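Local coordinates for Red carotenoid protein (RCP) (Nostoc sp., PDB 5FCY), which binds carotenoids, here modelled as beta-carotene, in a water-soluble helical protein and probably serves photoprotection in cyanobacteria, at residues L21-Q26 / D77-V82; L29-Y34 / V115-D120; G58-V63 / W102-Q107. All blocks are in the same frame, centred on the assembly; numbering follows the deposited sequence.

Interaction 1. Residues L21-Q26 / D77-V82; sequences LDVDEQ and DLIRRV. With BCR (beta-carotene), chain B.
Beside one end-ring of beta-carotene in its pocket, Val23 and Gln26 on the first turn of helix 23-35 meet Ile79 and Arg80, where helix 68-79 runs out. Ile79 packs its CB 4.2 Å from CG1 of Val23. Its CG2 lies alongside the carboxamide of Gln26, 3.4 Å from OE1, the two side chains running past each other in opposite directions. That buried amide is gripped at both polar atoms: NE2 bonds to Leu21 O at 3.1 Å, from above the carbonyl plane, and OE1 is hydrogen-bonded to Tyr149 OH. Arg80, extended from CG to NE, crosses Val23 at about a right angle, with Val23 CG2 at the edge of the guanidinium, 3.8 Å from NE. Next to Val23, Asp24 sets its CB 3.6 Å from C4 of the carotenoid ring, while its carboxylate forms a salt bridge with Arg76. Arg81, at positive phi, closes helix 68-79 with a Schellman motif, and the joined helix ends belong to the all-helical carotenoid-binding fold of the orange carotenoid protein N-terminal family.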
loop_
_atom_site.group_PDB
_atom_site.type_symbol
_atom_site.label_atom_id
_atom_site.label_comp_id
_atom_site.label_asym_id
_atom_site.label_seq_id
_atom_site.Cartn_x
_atom_site.Cartn_y
_atom_site.Cartn_z
ATOM N N LEU A 21 -9.983 8.370 1.871
ATOM C CA LEU A 21 -9.615 8.284 3.273
ATOM C C LEU A 21 -8.363 9.115 3.545
ATOM O O LEU A 21 -7.645 9.529 2.631
ATOM C CB LEU A 21 -9.373 6.829 3.670
ATOM C CG LEU A 21 -10.424 5.810 3.222
ATOM C CD1 LEU A 21 -10.012 4.405 3.647
ATOM C CD2 LEU A 21 -11.799 6.162 3.778
ATOM N N ASP A 22 -8.108 9.365 4.826
ATOM C CA ASP A 22 -6.844 9.963 5.226
ATOM C C ASP A 22 -5.692 9.021 4.884
ATOM O O ASP A 22 -5.859 7.803 4.778
ATOM C CB ASP A 22 -6.849 10.282 6.723
ATOM C CG ASP A 22 -7.857 11.360 7.092
ATOM O OD1 ASP A 22 -8.074 12.282 6.276
ATOM O OD2 ASP A 22 -8.432 11.286 8.200
ATOM N N VAL A 23 -4.505 9.606 4.703
ATOM C CA VAL A 23 -3.341 8.831 4.276
ATOM C C VAL A 23 -3.069 7.692 5.249
ATOM O O VAL A 23 -2.861 6.541 4.846
ATOM C CB VAL A 23 -2.114 9.747 4.125
ATOM C CG1 VAL A 23 -0.870 8.936 3.781
ATOM C CG2 VAL A 23 -2.375 10.780 3.054
ATOM N N ASP A 24 -3.046 7.997 6.547
ATOM C CA ASP A 24 -2.818 6.956 7.541
ATOM C C ASP A 24 -3.959 5.949 7.553
ATOM O O ASP A 24 -3.730 4.745 7.720
ATOM C CB ASP A 24 -2.636 7.583 8.920
ATOM C CG ASP A 24 -1.251 8.174 9.114
ATOM O OD1 ASP A 24 -0.400 8.002 8.216
ATOM O OD2 ASP A 24 -1.012 8.797 10.171
ATOM N N GLU A 25 -5.194 6.420 7.377
ATOM C CA GLU A 25 -6.328 5.508 7.268
ATOM C C GLU A 25 -6.166 4.578 6.073
ATOM O O GLU A 25 -6.490 3.387 6.152
ATOM C CB GLU A 25 -7.626 6.308 7.155
ATOM C CG GLU A 25 -8.891 5.477 7.288
ATOM C CD GLU A 25 -9.108 4.969 8.698
ATOM O OE1 GLU A 25 -8.280 5.286 9.578
ATOM O OE2 GLU A 25 -10.105 4.256 8.928
ATOM N N GLN A 26 -5.668 5.107 4.952
ATOM C CA GLN A 26 -5.421 4.277 3.778
ATOM C C GLN A 26 -4.403 3.189 4.089
ATOM O O GLN A 26 -4.604 2.017 3.753
ATOM C CB GLN A 26 -4.933 5.141 2.613
ATOM C CG GLN A 26 -5.990 6.065 2.018
ATOM C CD GLN A 26 -5.533 6.742 0.735
ATOM O OE1 GLN A 26 -5.073 6.086 -0.199
ATOM N NE2 GLN A 26 -5.659 8.063 0.687
ATOM N N ASP A 77 4.249 9.682 1.356
ATOM C CA ASP A 77 4.592 10.459 0.171
ATOM C C ASP A 77 4.189 9.743 -1.113
ATOM O O ASP A 77 3.888 10.397 -2.116
ATOM C CB ASP A 77 6.091 10.758 0.163
ATOM C CG ASP A 77 6.486 11.810 1.186
ATOM O OD1 ASP A 77 5.622 12.620 1.584
ATOM O OD2 ASP A 77 7.667 11.832 1.591
ATOM N N LEU A 78 4.178 8.407 -1.108
ATOM C CA LEU A 78 3.729 7.679 -2.291
ATOM C C LEU A 78 2.228 7.834 -2.491
ATOM O O LEU A 78 1.758 7.965 -3.627
ATOM C CB LEU A 78 4.103 6.200 -2.180
ATOM C CG LEU A 78 5.593 5.851 -2.127
ATOM C CD1 LEU A 78 5.773 4.342 -2.131
ATOM C CD2 LEU A 78 6.366 6.487 -3.271
ATOM N N ILE A 79 1.458 7.825 -1.400
ATOM C CA ILE A 79 0.014 7.991 -1.515
ATOM C C ILE A 79 -0.330 9.432 -1.866
ATOM O O ILE A 79 -1.319 9.690 -2.563
ATOM C CB ILE A 79 -0.677 7.533 -0.216
ATOM C CG1 ILE A 79 -0.468 6.027 -0.017
ATOM C CG2 ILE A 79 -2.172 7.878 -0.244
ATOM C CD1 ILE A 79 -1.100 5.454 1.238
ATOM N N ARG A 80 0.471 10.390 -1.402
ATOM C CA ARG A 80 0.240 11.801 -1.682
ATOM C C ARG A 80 0.809 12.247 -3.025
ATOM O O ARG A 80 0.669 13.424 -3.374
ATOM C CB ARG A 80 0.851 12.662 -0.574
ATOM C CG ARG A 80 0.405 12.321 0.837
ATOM C CD ARG A 80 1.410 12.856 1.851
ATOM N NE ARG A 80 1.022 12.580 3.230
ATOM C CZ ARG A 80 1.629 13.094 4.297
ATOM N NH1 ARG A 80 2.659 13.918 4.151
ATOM N NH2 ARG A 80 1.205 12.789 5.516
ATOM N N ARG A 81 1.448 11.352 -3.780
ATOM C CA ARG A 81 2.051 11.699 -5.067
ATOM C C ARG A 81 3.142 12.762 -4.918
ATOM O O ARG A 81 3.353 13.581 -5.816
ATOM C CB ARG A 81 0.989 12.168 -6.071
ATOM C CG ARG A 81 0.400 11.077 -6.952
ATOM C CD ARG A 81 -0.670 10.264 -6.245
ATOM N NE ARG A 81 -1.709 9.825 -7.174
ATOM C CZ ARG A 81 -2.709 9.009 -6.854
ATOM N NH1 ARG A 81 -2.812 8.523 -5.622
ATOM N NH2 ARG A 81 -3.608 8.676 -7.772
ATOM N N VAL A 82 3.853 12.760 -3.789
ATOM C CA VAL A 82 4.923 13.729 -3.581
ATOM C C VAL A 82 6.037 13.485 -4.591
ATOM O O VAL A 82 6.323 12.346 -4.981
ATOM C CB VAL A 82 5.459 13.654 -2.141
ATOM C CG1 VAL A 82 6.602 14.648 -1.931
ATOM C CG2 VAL A 82 4.348 13.917 -1.156
HETATM C C1 BCR B . 1.513 4.768 11.598
HETATM C C2 BCR B . 0.743 5.200 12.844
HETATM C C3 BCR B . -0.612 5.836 12.549
HETATM C C4 BCR B . -1.262 5.224 11.315
HETATM C C5 BCR B . -0.633 3.889 11.002
HETATM C C6 BCR B . 0.670 3.858 10.726
HETATM C C7 BCR B . 1.318 3.017 9.666
HETATM C C8 BCR B . 0.701 2.173 8.811
HETATM C C9 BCR B . 1.461 1.391 7.790
HETATM C C10 BCR B . 0.789 0.519 6.994
HETATM C C11 BCR B . 1.400 -0.313 5.942
HETATM C C33 BCR B . -1.479 2.664 11.078
HETATM C C31 BCR B . 2.796 4.088 12.071
HETATM C C32 BCR B . 1.842 6.017 10.798
HETATM C C34 BCR B . 2.949 1.602 7.694
HETATM C C12 BCR B . 0.636 -1.129 5.196
HETATM C C13 BCR B . 1.189 -1.985 4.115
HETATM C C14 BCR B . 0.343 -2.787 3.415
HETATM C C15 BCR B . 0.743 -3.680 2.318
HETATM C C16 BCR B . -0.143 -4.461 1.681
HETATM C C17 BCR B . 0.315 -5.336 0.592
HETATM C C18 BCR B . -0.486 -6.165 -0.106
HETATM C C19 BCR B . 0.140 -6.972 -1.188
HETATM C C20 BCR B . -0.538 -7.778 -2.015
HETATM C C21 BCR B . 0.177 -8.526 -3.059
HETATM C C22 BCR B . -0.437 -9.379 -3.903
HETATM C C23 BCR B . 0.405 -10.100 -4.900
HETATM C C24 BCR B . -0.074 -11.051 -5.713
HETATM C C25 BCR B . 0.759 -11.794 -6.703
HETATM C C26 BCR B . 2.077 -11.634 -6.834
HETATM C C27 BCR B . 2.622 -11.198 -8.174
HETATM C C28 BCR B . 1.667 -11.650 -9.272
HETATM C C29 BCR B . 0.978 -12.958 -8.900
HETATM C C30 BCR B . 0.132 -12.809 -7.636
HETATM C C35 BCR B . 2.666 -1.904 3.843
HETATM C C36 BCR B . -1.950 -6.240 0.231
HETATM C C37 BCR B . -1.921 -9.571 -3.767
HETATM C C38 BCR B . 3.031 -11.973 -5.716
HETATM C C39 BCR B . 0.059 -14.137 -6.895
HETATM C C40 BCR B . -1.275 -12.395 -8.051
#

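Interaction 2. Residues L29-Y34 / V115-D120; sequences LFWFIY and VPFPAD. With BCR (beta-carotene), chain B.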
loop_
_atom_site.group_PDB
_atom_site.type_symbol
_atom_site.label_atom_id
_atom_site.label_comp_id
_atom_site.label_asym_id
_atom_site.label_seq_id
_atom_site.Cartn_x
_atom_site.Cartn_y
_atom_site.Cartn_z
ATOM N N LEU A 29 -5.968 0.434 6.262
ATOM C CA LEU A 29 -6.796 -0.485 5.488
ATOM C C LEU A 29 -5.932 -1.468 4.706
ATOM O O LEU A 29 -6.195 -2.676 4.698
ATOM C CB LEU A 29 -7.701 0.306 4.544
ATOM C CG LEU A 29 -8.638 -0.513 3.660
ATOM C CD1 LEU A 29 -9.621 -1.297 4.504
ATOM C CD2 LEU A 29 -9.368 0.399 2.694
ATOM N N PHE A 30 -4.889 -0.963 4.046
ATOM C CA PHE A 30 -4.004 -1.826 3.269
ATOM C C PHE A 30 -3.341 -2.871 4.161
ATOM O O PHE A 30 -3.146 -4.017 3.745
ATOM C CB PHE A 30 -2.945 -0.969 2.563
ATOM C CG PHE A 30 -2.475 -1.504 1.226
ATOM C CD1 PHE A 30 -3.180 -2.472 0.531
ATOM C CD2 PHE A 30 -1.309 -1.011 0.663
ATOM C CE1 PHE A 30 -2.731 -2.928 -0.696
ATOM C CE2 PHE A 30 -0.856 -1.470 -0.556
ATOM C CZ PHE A 30 -1.566 -2.432 -1.235
ATOM N N TRP A 31 -2.993 -2.491 5.394
ATOM C CA TRP A 31 -2.315 -3.413 6.300
ATOM C C TRP A 31 -3.241 -4.530 6.762
ATOM O O TRP A 31 -2.842 -5.699 6.802
ATOM C CB TRP A 31 -1.764 -2.653 7.505
ATOM C CG TRP A 31 -1.377 -3.542 8.643
ATOM C CD1 TRP A 31 -2.090 -3.768 9.783
ATOM C CD2 TRP A 31 -0.187 -4.332 8.748
ATOM N NE1 TRP A 31 -1.417 -4.648 10.595
ATOM C CE2 TRP A 31 -0.245 -5.009 9.982
ATOM C CE3 TRP A 31 0.921 -4.532 7.921
ATOM C CZ2 TRP A 31 0.761 -5.870 10.409
ATOM C CZ3 TRP A 31 1.921 -5.387 8.346
ATOM C CH2 TRP A 31 1.834 -6.045 9.579
ATOM N N PHE A 32 -4.479 -4.192 7.128
ATOM C CA PHE A 32 -5.402 -5.216 7.605
ATOM C C PHE A 32 -5.782 -6.177 6.488
ATOM O O PHE A 32 -5.886 -7.388 6.717
ATOM C CB PHE A 32 -6.642 -4.565 8.211
ATOM C CG PHE A 32 -6.403 -3.978 9.572
ATOM C CD1 PHE A 32 -6.223 -4.801 10.670
ATOM C CD2 PHE A 32 -6.355 -2.608 9.752
ATOM C CE1 PHE A 32 -5.999 -4.268 11.922
ATOM C CE2 PHE A 32 -6.132 -2.069 11.004
ATOM C CZ PHE A 32 -5.955 -2.900 12.089
ATOM N N ILE A 33 -5.988 -5.661 5.274
ATOM C CA ILE A 33 -6.194 -6.534 4.119
ATOM C C ILE A 33 -5.054 -7.537 4.012
ATOM O O ILE A 33 -5.273 -8.726 3.751
ATOM C CB ILE A 33 -6.330 -5.697 2.833
ATOM C CG1 ILE A 33 -7.592 -4.835 2.885
ATOM C CG2 ILE A 33 -6.371 -6.602 1.605
ATOM C CD1 ILE A 33 -7.680 -3.792 1.781
ATOM N N TYR A 34 -3.817 -7.074 4.207
ATOM C CA TYR A 34 -2.667 -7.969 4.133
ATOM C C TYR A 34 -2.750 -9.083 5.168
ATOM O O TYR A 34 -2.251 -10.188 4.929
ATOM C CB TYR A 34 -1.375 -7.172 4.309
ATOM C CG TYR A 34 -0.193 -7.999 4.765
ATOM C CD1 TYR A 34 0.530 -8.771 3.867
ATOM C CD2 TYR A 34 0.205 -7.998 6.097
ATOM C CE1 TYR A 34 1.613 -9.525 4.282
ATOM C CE2 TYR A 34 1.287 -8.747 6.521
ATOM C CZ TYR A 34 1.987 -9.508 5.610
ATOM O OH TYR A 34 3.063 -10.253 6.035
ATOM N N VAL A 115 9.251 -0.110 9.880
ATOM C CA VAL A 115 8.607 0.481 11.052
ATOM C C VAL A 115 7.312 -0.273 11.333
ATOM O O VAL A 115 6.532 -0.524 10.403
ATOM C CB VAL A 115 8.352 1.984 10.849
ATOM C CG1 VAL A 115 7.355 2.226 9.711
ATOM C CG2 VAL A 115 7.875 2.629 12.148
ATOM N N PRO A 116 7.044 -0.668 12.576
ATOM C CA PRO A 116 5.904 -1.556 12.838
ATOM C C PRO A 116 4.575 -0.821 12.758
ATOM O O PRO A 116 4.500 0.405 12.665
ATOM C CB PRO A 116 6.177 -2.067 14.254
ATOM C CG PRO A 116 6.953 -0.970 14.897
ATOM C CD PRO A 116 7.795 -0.361 13.808
ATOM N N PHE A 117 3.481 -1.632 12.800
ATOM C CA PHE A 117 2.095 -1.184 12.803
ATOM C C PHE A 117 1.564 -1.141 14.231
ATOM O O PHE A 117 1.859 -2.040 15.027
ATOM C CB PHE A 117 1.235 -2.131 11.963
ATOM C CG PHE A 117 -0.187 -1.679 11.789
ATOM C CD1 PHE A 117 -0.549 -0.903 10.704
ATOM C CD2 PHE A 117 -1.164 -2.042 12.701
ATOM C CE1 PHE A 117 -1.857 -0.493 10.532
ATOM C CE2 PHE A 117 -2.473 -1.632 12.536
ATOM C CZ PHE A 117 -2.819 -0.855 11.452
ATOM N N PRO A 118 0.782 -0.133 14.618
ATOM C CA PRO A 118 0.373 -0.025 16.023
ATOM C C PRO A 118 -0.837 -0.890 16.345
ATOM O O PRO A 118 -1.816 -0.930 15.595
ATOM C CB PRO A 118 0.052 1.465 16.175
ATOM C CG PRO A 118 -0.451 1.857 14.832
ATOM C CD PRO A 118 0.286 1.006 13.820
ATOM N N ALA A 119 -0.762 -1.579 17.489
ATOM C CA ALA A 119 -1.841 -2.477 17.894
ATOM C C ALA A 119 -3.151 -1.727 18.100
ATOM O O ALA A 119 -4.224 -2.230 17.749
ATOM C CB ALA A 119 -1.456 -3.218 19.177
ATOM N N ASP A 120 -3.088 -0.528 18.675
ATOM C CA ASP A 120 -4.279 0.165 19.147
ATOM C C ASP A 120 -4.989 0.957 18.053
ATOM O O ASP A 120 -5.810 1.825 18.369
ATOM C CB ASP A 120 -3.916 1.102 20.299
ATOM C CG ASP A 120 -3.130 2.306 19.837
ATOM O OD1 ASP A 120 -2.215 2.127 19.005
ATOM O OD2 ASP A 120 -3.437 3.430 20.293
HETATM C C1 BCR B . 1.513 4.768 11.598
HETATM C C2 BCR B . 0.743 5.200 12.844
HETATM C C3 BCR B . -0.612 5.836 12.549
HETATM C C4 BCR B . -1.262 5.224 11.315
HETATM C C5 BCR B . -0.633 3.889 11.002
HETATM C C6 BCR B . 0.670 3.858 10.726
HETATM C C7 BCR B . 1.318 3.017 9.666
HETATM C C8 BCR B . 0.701 2.173 8.811
HETATM C C9 BCR B . 1.461 1.391 7.790
HETATM C C10 BCR B . 0.789 0.519 6.994
HETATM C C11 BCR B . 1.400 -0.313 5.942
HETATM C C33 BCR B . -1.479 2.664 11.078
HETATM C C31 BCR B . 2.796 4.088 12.071
HETATM C C32 BCR B . 1.842 6.017 10.798
HETATM C C34 BCR B . 2.949 1.602 7.694
HETATM C C12 BCR B . 0.636 -1.129 5.196
HETATM C C13 BCR B . 1.189 -1.985 4.115
HETATM C C14 BCR B . 0.343 -2.787 3.415
HETATM C C15 BCR B . 0.743 -3.680 2.318
HETATM C C16 BCR B . -0.143 -4.461 1.681
HETATM C C17 BCR B . 0.315 -5.336 0.592
HETATM C C18 BCR B . -0.486 -6.165 -0.106
HETATM C C19 BCR B . 0.140 -6.972 -1.188
HETATM C C20 BCR B . -0.538 -7.778 -2.015
HETATM C C21 BCR B . 0.177 -8.526 -3.059
HETATM C C22 BCR B . -0.437 -9.379 -3.903
HETATM C C23 BCR B . 0.405 -10.100 -4.900
HETATM C C24 BCR B . -0.074 -11.051 -5.713
HETATM C C25 BCR B . 0.759 -11.794 -6.703
HETATM C C26 BCR B . 2.077 -11.634 -6.834
HETATM C C27 BCR B . 2.622 -11.198 -8.174
HETATM C C28 BCR B . 1.667 -11.650 -9.272
HETATM C C29 BCR B . 0.978 -12.958 -8.900
HETATM C C30 BCR B . 0.132 -12.809 -7.636
HETATM C C35 BCR B . 2.666 -1.904 3.843
HETATM C C36 BCR B . -1.950 -6.240 0.231
HETATM C C37 BCR B . -1.921 -9.571 -3.767
HETATM C C38 BCR B . 3.031 -11.973 -5.716
HETATM C C39 BCR B . 0.059 -14.137 -6.895
HETATM C C40 BCR B . -1.275 -12.395 -8.051
#
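Phe117 lies almost flat on the five-membered ring of Trp31, a face-to-face stack with centroids 3.7 Å apart and planes at 17°. Its CG is anti to the backbone N (chi1 -174°), which carries the ring out from the loop over the indole, with CD1 of Trp31 beneath the ring centre. The opposite face of Phe117 is covered by CD of Pro118, and its edge is turned toward the face of Phe32 in an offset edge-to-face pair, planes at 85° and CZ of Phe117 3.6 Å from CE2 of Phe32. This aromatic cluster fastens loop 115-120 to helix 23-35, and Trp31 and Phe117 of it line the carotenoid pocket in the helical fold of the orange carotenoid protein N-terminal family. Methyl C33 of beta-carotene lies obliquely against the Phe117 ring, and Pro118 CD comes 3.7 Å from the same methyl. Further along the polyene, Trp31 CB approaches C12 at 3.7 Å, and C16 sits over the centre of the Phe30 ring. Were Phe30 replaced by an alanine, the polyene from C14 to C17 would probably lose the flat surface it rests on, with a gap left beside Trp18, Trp102 and Tyr149. On the far face of the Trp31 indole lies Tyr34 CD2, and the hydroxyl of Tyr34 is hydrogen-bonded to Asp110 OD2.

Interaction 3. Residues G58-V63 / W102-Q107; sequences GLFNQV and WYLLSQ. With BCR (beta-carotene), chain B.
Phe60 and Val63 meet Leu104 and Leu105 in a buried, apolar helix-helix contact of the all-helical orange carotenoid protein N-terminal fold, where helix 53-64 backs helix 95-110 on the side away from the carotenoid. The two segments cross at -44°, their axes 9.7 Å apart at closest approach. A chi1 of 168°, which puts CG beside the carbonyl carbon, lays the Phe60 ring against Leu104, whose CB rests over one face in a CH-pi contact, 4.2 Å from the ring centroid and offset toward the rim. Leu105 comes to the ring edge instead: its CD2 is 4.0 Å from CD1 of Phe60 and 3.9 Å from CG1 of Val63, whose side chain it crosses at about a right angle. The other methyl of Leu105, CD1, lies over one face of the Trp102 indole. Trp102, hydrogen-bonded through NE1 to Tyr90 OH, turns an indole edge to the carotenoid methyl C35. That methyl lies 3.8 Å from CB of Leu105, and CB of Ser106 stands 3.8 Å from polyene C15.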
loop_
_atom_site.group_PDB
_atom_site.type_symbol
_atom_site.label_atom_id
_atom_site.label_comp_id
_atom_site.label_asym_id
_atom_site.label_seq_id
_atom_site.Cartn_x
_atom_site.Cartn_y
_atom_site.Cartn_z
ATOM N N GLY A 58 14.957 -4.291 -4.850
ATOM C CA GLY A 58 15.872 -3.169 -4.889
ATOM C C GLY A 58 15.291 -1.947 -4.214
ATOM O O GLY A 58 15.852 -1.441 -3.236
ATOM N N LEU A 59 14.156 -1.464 -4.727
ATOM C CA LEU A 59 13.493 -0.319 -4.112
ATOM C C LEU A 59 13.192 -0.582 -2.644
ATOM O O LEU A 59 13.251 0.339 -1.822
ATOM C CB LEU A 59 12.205 0.011 -4.873
ATOM C CG LEU A 59 11.511 1.336 -4.535
ATOM C CD1 LEU A 59 12.369 2.528 -4.940
ATOM C CD2 LEU A 59 10.145 1.417 -5.204
ATOM N N PHE A 60 12.881 -1.832 -2.295
ATOM C CA PHE A 60 12.604 -2.174 -0.904
ATOM C C PHE A 60 13.839 -1.988 -0.031
ATOM O O PHE A 60 13.732 -1.573 1.128
ATOM C CB PHE A 60 12.093 -3.612 -0.820
ATOM C CG PHE A 60 12.051 -4.163 0.574
ATOM C CD1 PHE A 60 11.087 -3.738 1.473
ATOM C CD2 PHE A 60 12.970 -5.113 0.983
ATOM C CE1 PHE A 60 11.047 -4.245 2.756
ATOM C CE2 PHE A 60 12.934 -5.624 2.263
ATOM C CZ PHE A 60 11.971 -5.189 3.151
ATOM N N ASN A 61 15.024 -2.292 -0.566
ATOM C CA ASN A 61 16.246 -2.116 0.211
ATOM C C ASN A 61 16.507 -0.645 0.503
ATOM O O ASN A 61 16.874 -0.286 1.628
ATOM C CB ASN A 61 17.431 -2.737 -0.527
ATOM C CG ASN A 61 17.443 -4.248 -0.437
ATOM O OD1 ASN A 61 17.183 -4.821 0.621
ATOM N ND2 ASN A 61 17.738 -4.903 -1.552
ATOM N N GLN A 62 16.323 0.223 -0.495
ATOM C CA GLN A 62 16.443 1.657 -0.257
ATOM C C GLN A 62 15.515 2.127 0.855
ATOM O O GLN A 62 15.778 3.167 1.470
ATOM C CB GLN A 62 16.140 2.436 -1.539
ATOM C CG GLN A 62 17.018 2.073 -2.720
ATOM C CD GLN A 62 16.834 3.027 -3.883
ATOM O OE1 GLN A 62 16.713 4.237 -3.694
ATOM N NE2 GLN A 62 16.803 2.487 -5.094
ATOM N N VAL A 63 14.441 1.387 1.123
ATOM C CA VAL A 63 13.483 1.782 2.153
ATOM C C VAL A 63 13.990 1.397 3.536
ATOM O O VAL A 63 14.134 2.246 4.422
ATOM C CB VAL A 63 12.104 1.159 1.866
ATOM C CG1 VAL A 63 11.137 1.400 3.025
ATOM C CG2 VAL A 63 11.540 1.729 0.587
ATOM N N TRP A 102 4.867 -3.125 -2.478
ATOM C CA TRP A 102 4.001 -2.956 -1.319
ATOM C C TRP A 102 3.868 -4.249 -0.525
ATOM O O TRP A 102 3.642 -4.206 0.688
ATOM C CB TRP A 102 2.629 -2.443 -1.757
ATOM C CG TRP A 102 2.597 -0.962 -1.930
ATOM C CD1 TRP A 102 2.650 -0.271 -3.103
ATOM C CD2 TRP A 102 2.519 0.020 -0.888
ATOM N NE1 TRP A 102 2.604 1.081 -2.859
ATOM C CE2 TRP A 102 2.524 1.285 -1.508
ATOM C CE3 TRP A 102 2.441 -0.050 0.505
ATOM C CZ2 TRP A 102 2.456 2.470 -0.782
ATOM C CZ3 TRP A 102 2.373 1.129 1.226
ATOM C CH2 TRP A 102 2.381 2.371 0.582
ATOM N N TYR A 103 4.010 -5.402 -1.180
ATOM C CA TYR A 103 4.006 -6.666 -0.451
ATOM C C TYR A 103 5.252 -6.801 0.418
ATOM O O TYR A 103 5.160 -7.139 1.603
ATOM C CB TYR A 103 3.912 -7.842 -1.424
ATOM C CG TYR A 103 3.933 -9.181 -0.727
ATOM C CD1 TYR A 103 2.832 -9.626 -0.009
ATOM C CD2 TYR A 103 5.056 -9.994 -0.777
ATOM C CE1 TYR A 103 2.846 -10.849 0.639
ATOM C CE2 TYR A 103 5.080 -11.219 -0.134
ATOM C CZ TYR A 103 3.972 -11.642 0.572
ATOM O OH TYR A 103 3.985 -12.860 1.216
ATOM N N LEU A 104 6.430 -6.546 -0.160
ATOM C CA LEU A 104 7.670 -6.647 0.603
ATOM C C LEU A 104 7.681 -5.688 1.786
ATOM O O LEU A 104 8.334 -5.962 2.798
ATOM C CB LEU A 104 8.868 -6.377 -0.305
ATOM C CG LEU A 104 9.005 -7.286 -1.528
ATOM C CD1 LEU A 104 10.274 -6.948 -2.285
ATOM C CD2 LEU A 104 8.992 -8.755 -1.133
ATOM N N LEU A 105 6.980 -4.555 1.676
ATOM C CA LEU A 105 6.834 -3.669 2.825
ATOM C C LEU A 105 6.063 -4.353 3.942
ATOM O O LEU A 105 6.437 -4.256 5.115
ATOM C CB LEU A 105 6.129 -2.377 2.417
ATOM C CG LEU A 105 6.856 -1.422 1.472
ATOM C CD1 LEU A 105 5.968 -0.223 1.187
ATOM C CD2 LEU A 105 8.190 -0.973 2.047
ATOM N N SER A 106 4.979 -5.050 3.599
ATOM C CA SER A 106 4.199 -5.743 4.618
ATOM C C SER A 106 5.000 -6.880 5.243
ATOM O O SER A 106 4.952 -7.082 6.462
ATOM C CB SER A 106 2.894 -6.264 4.016
ATOM O OG SER A 106 3.137 -7.046 2.860
ATOM N N GLN A 107 5.743 -7.631 4.428
ATOM C CA GLN A 107 6.625 -8.656 4.978
ATOM C C GLN A 107 7.688 -8.032 5.872
ATOM O O GLN A 107 7.932 -8.500 6.990
ATOM C CB GLN A 107 7.275 -9.457 3.851
ATOM C CG GLN A 107 6.481 -10.670 3.417
ATOM C CD GLN A 107 7.289 -11.595 2.533
ATOM O OE1 GLN A 107 8.424 -11.288 2.167
ATOM N NE2 GLN A 107 6.713 -12.741 2.192
HETATM C C1 BCR B . 1.513 4.768 11.598
HETATM C C2 BCR B . 0.743 5.200 12.844
HETATM C C3 BCR B . -0.612 5.836 12.549
HETATM C C4 BCR B . -1.262 5.224 11.315
HETATM C C5 BCR B . -0.633 3.889 11.002
HETATM C C6 BCR B . 0.670 3.858 10.726
HETATM C C7 BCR B . 1.318 3.017 9.666
HETATM C C8 BCR B . 0.701 2.173 8.811
HETATM C C9 BCR B . 1.461 1.391 7.790
HETATM C C10 BCR B . 0.789 0.519 6.994
HETATM C C11 BCR B . 1.400 -0.313 5.942
HETATM C C33 BCR B . -1.479 2.664 11.078
HETATM C C31 BCR B . 2.796 4.088 12.071
HETATM C C32 BCR B . 1.842 6.017 10.798
HETATM C C34 BCR B . 2.949 1.602 7.694
HETATM C C12 BCR B . 0.636 -1.129 5.196
HETATM C C13 BCR B . 1.189 -1.985 4.115
HETATM C C14 BCR B . 0.343 -2.787 3.415
HETATM C C15 BCR B . 0.743 -3.680 2.318
HETATM C C16 BCR B . -0.143 -4.461 1.681
HETATM C C17 BCR B . 0.315 -5.336 0.592
HETATM C C18 BCR B . -0.486 -6.165 -0.106
HETATM C C19 BCR B . 0.140 -6.972 -1.188
HETATM C C20 BCR B . -0.538 -7.778 -2.015
HETATM C C21 BCR B . 0.177 -8.526 -3.059
HETATM C C22 BCR B . -0.437 -9.379 -3.903
HETATM C C23 BCR B . 0.405 -10.100 -4.900
HETATM C C24 BCR B . -0.074 -11.051 -5.713
HETATM C C25 BCR B . 0.759 -11.794 -6.703
HETATM C C26 BCR B . 2.077 -11.634 -6.834
HETATM C C27 BCR B . 2.622 -11.198 -8.174
HETATM C C28 BCR B . 1.667 -11.650 -9.272
HETATM C C29 BCR B . 0.978 -12.958 -8.900
HETATM C C30 BCR B . 0.132 -12.809 -7.636
HETATM C C35 BCR B . 2.666 -1.904 3.843
HETATM C C36 BCR B . -1.950 -6.240 0.231
HETATM C C37 BCR B . -1.921 -9.571 -3.767
HETATM C C38 BCR B . 3.031 -11.973 -5.716
HETATM C C39 BCR B . 0.059 -14.137 -6.895
HETATM C C40 BCR B . -1.275 -12.395 -8.051
#

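From the N terminus, helix 23-35 supplies the first partner of two contacts: its opening turn goes to interaction 1, its later turns to interaction 2. Interaction 1 closes a loop back from the end of helix 68-79, whereas interaction 2 waits for the loop after helix 95-110. Interaction 3 joins helices 53-64 and 95-110; its span lies within that of interaction 2. Interaction 1 crosses both others along the chain. The three touch in space: Phe30 packs on Trp102, Leu78 reaches the same indole, and Leu21 meets Leu29. Helix 23-35 is thus joined to the end of helix 68-79 and to loop 115-120, and helix 53-64 to helix 95-110, around a single beta-carotene, which all three touch.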